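Long-range contact in hypothetical protein PH1948 (Pyrococcus horikoshii, PDB 1WY7), which binds S-adenosyl-L-homocysteine and is probably an S-adenosylmethionine-dependent methyltransferase acting on RNA: residues N20-G32 with I117-A129. Numbering follows the deposited sequence.
With SAH (S-adenosyl-L-homocysteine), chain E.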
loop_
_atom_site.group_PDB
_atom_site.type_symbol
_atom_site.label_atom_id
_atom_site.label_comp_id
_atom_site.label_asym_id
_atom_site.label_seq_id
_atom_site.Cartn_x
_atom_site.Cartn_y
_atom_site.Cartn_z
ATOM N N ASN A 20 18.098 1.290 -6.061
ATOM C CA ASN A 20 18.711 -0.034 -6.118
ATOM C C ASN A 20 17.840 -0.962 -5.280
ATOM O O ASN A 20 18.099 -1.190 -4.097
ATOM C CB ASN A 20 20.141 -0.012 -5.567
ATOM C CG ASN A 20 20.964 -1.208 -6.034
ATOM O OD1 ASN A 20 20.420 -2.232 -6.462
ATOM N ND2 ASN A 20 22.286 -1.084 -5.943
ATOM N N PRO A 21 16.791 -1.516 -5.900
ATOM C CA PRO A 21 15.843 -2.422 -5.248
ATOM C C PRO A 21 16.464 -3.553 -4.445
ATOM O O PRO A 21 17.294 -4.305 -4.952
ATOM C CB PRO A 21 15.022 -2.970 -6.414
ATOM C CG PRO A 21 15.122 -1.916 -7.444
ATOM C CD PRO A 21 16.552 -1.482 -7.353
ATOM N N LYS A 22 16.038 -3.672 -3.192
ATOM C CA LYS A 22 16.508 -4.735 -2.321
ATOM C C LYS A 22 15.434 -5.814 -2.436
ATOM O O LYS A 22 14.346 -5.690 -1.870
ATOM C CB LYS A 22 16.640 -4.208 -0.887
ATOM C CG LYS A 22 17.664 -3.079 -0.766
ATOM C CD LYS A 22 17.590 -2.354 0.573
ATOM C CE LYS A 22 18.806 -1.451 0.781
ATOM N NZ LYS A 22 18.970 -0.452 -0.315
ATOM N N VAL A 23 15.732 -6.869 -3.185
ATOM C CA VAL A 23 14.748 -7.916 -3.399
ATOM C C VAL A 23 14.266 -8.620 -2.141
ATOM O O VAL A 23 13.097 -9.007 -2.070
ATOM C CB VAL A 23 15.245 -8.957 -4.434
ATOM C CG1 VAL A 23 14.168 -10.022 -4.671
ATOM C CG2 VAL A 23 15.582 -8.256 -5.753
ATOM N N TRP A 24 15.136 -8.768 -1.145
ATOM C CA TRP A 24 14.748 -9.443 0.092
ATOM C C TRP A 24 13.713 -8.635 0.868
ATOM O O TRP A 24 13.139 -9.118 1.843
ATOM C CB TRP A 24 15.978 -9.707 0.963
ATOM C CG TRP A 24 16.658 -8.491 1.414
ATOM C CD1 TRP A 24 16.404 -7.782 2.550
ATOM C CD2 TRP A 24 17.712 -7.810 0.737
ATOM N NE1 TRP A 24 17.240 -6.695 2.624
ATOM C CE2 TRP A 24 18.056 -6.689 1.521
ATOM C CE3 TRP A 24 18.404 -8.036 -0.461
ATOM C CZ2 TRP A 24 19.067 -5.791 1.147
ATOM C CZ3 TRP A 24 19.405 -7.147 -0.836
ATOM C CH2 TRP A 24 19.727 -6.036 -0.033
ATOM N N LEU A 25 13.490 -7.401 0.433
ATOM C CA LEU A 25 12.500 -6.535 1.061
ATOM C C LEU A 25 11.337 -6.334 0.082
ATOM O O LEU A 25 10.454 -5.506 0.318
ATOM C CB LEU A 25 13.100 -5.167 1.401
ATOM C CG LEU A 25 14.152 -5.045 2.504
ATOM C CD1 LEU A 25 14.475 -3.566 2.715
ATOM C CD2 LEU A 25 13.625 -5.661 3.793
ATOM N N GLU A 26 11.358 -7.095 -1.013
ATOM C CA GLU A 26 10.335 -7.019 -2.047
ATOM C C GLU A 26 10.111 -5.583 -2.502
ATOM O O GLU A 26 8.978 -5.091 -2.493
ATOM C CB GLU A 26 9.008 -7.593 -1.536
ATOM C CG GLU A 26 9.031 -9.071 -1.168
ATOM C CD GLU A 26 7.632 -9.660 -1.091
ATOM O OE1 GLU A 26 7.470 -10.766 -0.533
ATOM O OE2 GLU A 26 6.691 -9.017 -1.598
ATOM N N GLN A 27 11.182 -4.907 -2.908
ATOM C CA GLN A 27 11.054 -3.522 -3.350
ATOM C C GLN A 27 10.787 -3.337 -4.841
ATOM O O GLN A 27 11.701 -3.373 -5.667
ATOM C CB GLN A 27 12.289 -2.696 -2.962
ATOM C CG GLN A 27 12.527 -2.567 -1.453
ATOM C CD GLN A 27 13.672 -1.614 -1.116
ATOM O OE1 GLN A 27 14.648 -1.497 -1.864
ATOM N NE2 GLN A 27 13.559 -0.939 0.019
ATOM N N TYR A 28 9.517 -3.154 -5.174
ATOM C CA TYR A 28 9.099 -2.883 -6.543
ATOM C C TYR A 28 7.989 -1.845 -6.372
ATOM O O TYR A 28 7.153 -1.962 -5.479
ATOM C CB TYR A 28 8.579 -4.156 -7.244
ATOM C CG TYR A 28 7.316 -4.743 -6.645
ATOM C CD1 TYR A 28 6.061 -4.199 -6.933
ATOM C CD2 TYR A 28 7.376 -5.808 -5.743
ATOM C CE1 TYR A 28 4.902 -4.687 -6.331
ATOM C CE2 TYR A 28 6.219 -6.301 -5.136
ATOM C CZ TYR A 28 4.989 -5.730 -5.432
ATOM O OH TYR A 28 3.857 -6.160 -4.777
ATOM N N ARG A 29 8.000 -0.810 -7.196
ATOM C CA ARG A 29 6.984 0.234 -7.098
ATOM C C ARG A 29 5.609 -0.356 -7.398
ATOM O O ARG A 29 5.484 -1.233 -8.254
ATOM C CB ARG A 29 7.289 1.343 -8.104
ATOM C CG ARG A 29 7.342 0.824 -9.537
ATOM C CD ARG A 29 7.527 1.949 -10.516
ATOM N NE ARG A 29 6.516 2.979 -10.319
ATOM C CZ ARG A 29 6.456 4.105 -11.022
ATOM N NH1 ARG A 29 5.505 4.992 -10.771
ATOM N NH2 ARG A 29 7.343 4.339 -11.980
ATOM N N THR A 30 4.578 0.116 -6.703
ATOM C CA THR A 30 3.234 -0.400 -6.956
ATOM C C THR A 30 2.841 -0.004 -8.377
ATOM O O THR A 30 2.820 1.179 -8.704
ATOM C CB THR A 30 2.177 0.192 -5.992
ATOM O OG1 THR A 30 2.584 -0.015 -4.630
ATOM C CG2 THR A 30 0.830 -0.491 -6.212
ATOM N N PRO A 31 2.541 -0.986 -9.240
ATOM C CA PRO A 31 2.159 -0.667 -10.620
ATOM C C PRO A 31 0.979 0.313 -10.657
ATOM O O PRO A 31 0.053 0.224 -9.848
ATOM C CB PRO A 31 1.820 -2.039 -11.203
ATOM C CG PRO A 31 2.773 -2.944 -10.473
ATOM C CD PRO A 31 2.634 -2.443 -9.042
ATOM N N GLY A 32 1.024 1.251 -11.595
ATOM C CA GLY A 32 -0.028 2.251 -11.704
ATOM C C GLY A 32 -1.457 1.737 -11.764
ATOM O O GLY A 32 -2.354 2.301 -11.153
ATOM N N ILE A 117 -3.423 2.223 3.811
ATOM C CA ILE A 117 -3.349 1.719 2.449
ATOM C C ILE A 117 -1.961 1.109 2.388
ATOM O O ILE A 117 -1.021 1.650 2.976
ATOM C CB ILE A 117 -3.491 2.831 1.391
ATOM C CG1 ILE A 117 -2.368 3.865 1.538
ATOM C CG2 ILE A 117 -4.869 3.471 1.525
ATOM C CD1 ILE A 117 -2.479 5.046 0.553
HETATM N N MSE A 118 -1.826 -0.029 1.718
HETATM C CA MSE A 118 -0.527 -0.659 1.638
HETATM C C MSE A 118 -0.388 -1.723 0.561
HETATM O O MSE A 118 -1.350 -2.406 0.200
HETATM C CB MSE A 118 -0.145 -1.271 3.011
HETATM C CG MSE A 118 -1.116 -2.326 3.575
HETATM SE SE MSE A 118 -0.607 -2.948 5.220
HETATM C CE MSE A 118 -1.688 -4.316 5.400
ATOM N N ASN A 119 0.835 -1.828 0.053
ATOM C CA ASN A 119 1.242 -2.823 -0.934
ATOM C C ASN A 119 2.396 -3.470 -0.165
ATOM O O ASN A 119 3.564 -3.246 -0.480
ATOM C CB ASN A 119 1.769 -2.135 -2.204
ATOM C CG ASN A 119 2.233 -3.122 -3.265
ATOM O OD1 ASN A 119 2.750 -2.723 -4.305
ATOM N ND2 ASN A 119 2.048 -4.409 -3.011
ATOM N N PRO A 120 2.077 -4.265 0.873
ATOM C CA PRO A 120 3.096 -4.928 1.693
ATOM C C PRO A 120 3.780 -6.085 0.998
ATOM O O PRO A 120 3.306 -6.566 -0.020
ATOM C CB PRO A 120 2.297 -5.376 2.916
ATOM C CG PRO A 120 0.979 -5.782 2.298
ATOM C CD PRO A 120 0.717 -4.670 1.289
ATOM N N PRO A 121 4.928 -6.530 1.530
ATOM C CA PRO A 121 5.609 -7.661 0.892
ATOM C C PRO A 121 4.677 -8.859 1.001
ATOM O O PRO A 121 3.976 -9.004 2.002
ATOM C CB PRO A 121 6.883 -7.823 1.729
ATOM C CG PRO A 121 6.528 -7.221 3.041
ATOM C CD PRO A 121 5.715 -6.011 2.658
ATOM N N PHE A 122 4.649 -9.699 -0.028
ATOM C CA PHE A 122 3.779 -10.863 -0.006
ATOM C C PHE A 122 4.333 -11.969 0.900
ATOM O O PHE A 122 3.606 -12.877 1.305
ATOM C CB PHE A 122 3.548 -11.362 -1.435
ATOM C CG PHE A 122 2.928 -10.323 -2.339
ATOM C CD1 PHE A 122 1.904 -9.500 -1.870
ATOM C CD2 PHE A 122 3.360 -10.166 -3.653
ATOM C CE1 PHE A 122 1.321 -8.538 -2.693
ATOM C CE2 PHE A 122 2.780 -9.207 -4.483
ATOM C CZ PHE A 122 1.760 -8.393 -4.000
ATOM N N GLY A 123 5.613 -11.873 1.237
ATOM C CA GLY A 123 6.211 -12.868 2.102
ATOM C C GLY A 123 6.811 -14.004 1.307
ATOM O O GLY A 123 6.917 -15.128 1.795
ATOM N N SER A 124 7.202 -13.711 0.074
ATOM C CA SER A 124 7.799 -14.729 -0.766
ATOM C C SER A 124 9.316 -14.707 -0.610
ATOM O O SER A 124 9.987 -15.699 -0.890
ATOM C CB SER A 124 7.388 -14.515 -2.224
ATOM O OG SER A 124 7.545 -13.164 -2.599
ATOM N N GLN A 125 9.851 -13.585 -0.140
ATOM C CA GLN A 125 11.288 -13.458 0.064
ATOM C C GLN A 125 11.651 -13.826 1.501
ATOM O O GLN A 125 12.751 -14.317 1.771
ATOM C CB GLN A 125 11.733 -12.028 -0.254
ATOM C CG GLN A 125 11.488 -11.647 -1.704
ATOM C CD GLN A 125 12.291 -12.507 -2.661
ATOM O OE1 GLN A 125 11.869 -12.763 -3.790
ATOM N NE2 GLN A 125 13.464 -12.949 -2.215
ATOM N N ARG A 126 10.717 -13.583 2.419
ATOM C CA ARG A 126 10.915 -13.893 3.833
ATOM C C ARG A 126 9.604 -14.387 4.429
ATOM O O ARG A 126 8.582 -13.707 4.344
ATOM C CB ARG A 126 11.346 -12.655 4.631
ATOM C CG ARG A 126 12.004 -11.527 3.860
ATOM C CD ARG A 126 13.303 -11.930 3.185
ATOM N NE ARG A 126 14.230 -12.626 4.074
ATOM C CZ ARG A 126 15.469 -12.974 3.731
ATOM N NH1 ARG A 126 15.934 -12.686 2.519
ATOM N NH2 ARG A 126 16.241 -13.620 4.597
ATOM N N LYS A 127 9.646 -15.555 5.057
ATOM C CA LYS A 127 8.467 -16.157 5.663
ATOM C C LYS A 127 7.573 -15.216 6.472
ATOM O O LYS A 127 8.025 -14.542 7.395
ATOM C CB LYS A 127 8.898 -17.344 6.532
ATOM C CG LYS A 127 8.159 -18.634 6.203
ATOM C CD LYS A 127 7.896 -18.747 4.695
ATOM C CE LYS A 127 7.056 -19.968 4.357
ATOM N NZ LYS A 127 6.065 -19.666 3.280
ATOM N N HIS A 128 6.295 -15.174 6.108
ATOM C CA HIS A 128 5.311 -14.355 6.815
ATOM C C HIS A 128 5.640 -12.860 6.929
ATOM O O HIS A 128 5.228 -12.210 7.891
ATOM C CB HIS A 128 5.119 -14.898 8.229
ATOM C CG HIS A 128 4.711 -16.335 8.279
ATOM N ND1 HIS A 128 4.143 -16.985 7.206
ATOM C CD2 HIS A 128 4.740 -17.234 9.292
ATOM C CE1 HIS A 128 3.838 -18.224 7.556
ATOM N NE2 HIS A 128 4.191 -18.398 8.818
ATOM N N ALA A 129 6.370 -12.315 5.963
ATOM C CA ALA A 129 6.746 -10.907 6.007
ATOM C C ALA A 129 5.539 -9.969 5.989
ATOM O O ALA A 129 5.627 -8.831 6.435
ATOM C CB ALA A 129 7.686 -10.579 4.846
HETATM N N SAH E . 6.867 1.376 -4.172
HETATM C CA SAH E . 5.657 0.760 -3.590
HETATM C CB SAH E . 6.098 -0.022 -2.342
HETATM C CG SAH E . 6.417 -1.397 -2.810
HETATM S SD SAH E . 7.047 -2.702 -1.738
HETATM C C SAH E . 4.675 1.873 -3.343
HETATM O O SAH E . 4.824 2.957 -3.988
HETATM O OXT SAH E . 3.779 1.599 -2.477
HETATM C "C5'" SAH E . 6.723 -2.198 -0.063
HETATM C "C4'" SAH E . 7.864 -1.624 0.790
HETATM O "O4'" SAH E . 7.901 -2.316 2.063
HETATM C "C3'" SAH E . 9.287 -1.837 0.267
HETATM O "O3'" SAH E . 9.649 -0.548 -0.269
HETATM C "C2'" SAH E . 10.155 -2.143 1.498
HETATM O "O2'" SAH E . 11.386 -1.492 1.714
HETATM C "C1'" SAH E . 9.145 -2.019 2.653
HETATM N N9 SAH E . 9.371 -2.942 3.756
HETATM C C8 SAH E . 9.761 -4.270 3.755
HETATM N N7 SAH E . 9.846 -4.799 4.950
HETATM C C5 SAH E . 9.488 -3.762 5.806
HETATM C C6 SAH E . 9.360 -3.660 7.218
HETATM N N6 SAH E . 9.601 -4.708 8.035
HETATM N N1 SAH E . 8.981 -2.466 7.784
HETATM C C2 SAH E . 8.731 -1.420 6.961
HETATM N N3 SAH E . 8.812 -1.391 5.611
HETATM C C4 SAH E . 9.197 -2.608 5.083
HETATM O O HOH W 1 4.627 -7.142 -2.353
#
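Glu26 reaches across to Pro121 with its chain extended beyond CG and sets its carboxylate against the backbone of Phe122 to Ser124. Glu26 OE2 accepts from Phe122 N at 2.7 Å, on the syn side but tilted out of the carboxylate plane. OE1 takes three donors. Gly123 N lies 2.8 Å from Glu26 OE1, also syn and tilted. Ser124 N meets OE1 nearly along the C-O bond, and Ser124 OG comes from above the carboxylate plane. With an alanine here, the N-H groups of Phe122, Gly123 and Ser124 are likely to lose their acceptor, and the chain after Pro121 would be freer to move.

Asn119, its CG anti to the backbone N (chi1 179°), divides its amide between two partners. Asn119 ND2 donates to Tyr28 OH at 3.1 Å, with the ring and amide planes 66° apart. Asn119 OD1 receives Thr30 OG1 at 2.7 Å, on a lone pair in the carbonyl plane. A water over one face of the Phe122 ring joins Glu26 OE2, Tyr28 OH and Pro120 O.

Asn119-Pro120-Pro121-Phe122 is the NPPF form of the (D/N)PP(Y/F) motif, following strand 115-118 of the Rossmann-like methyltransferase fold. Here it meets the loop before helix 32-44, whose Gln27 NE2 binds O2' of S-adenosyl-L-homocysteine, and Asn119 lines the same pocket.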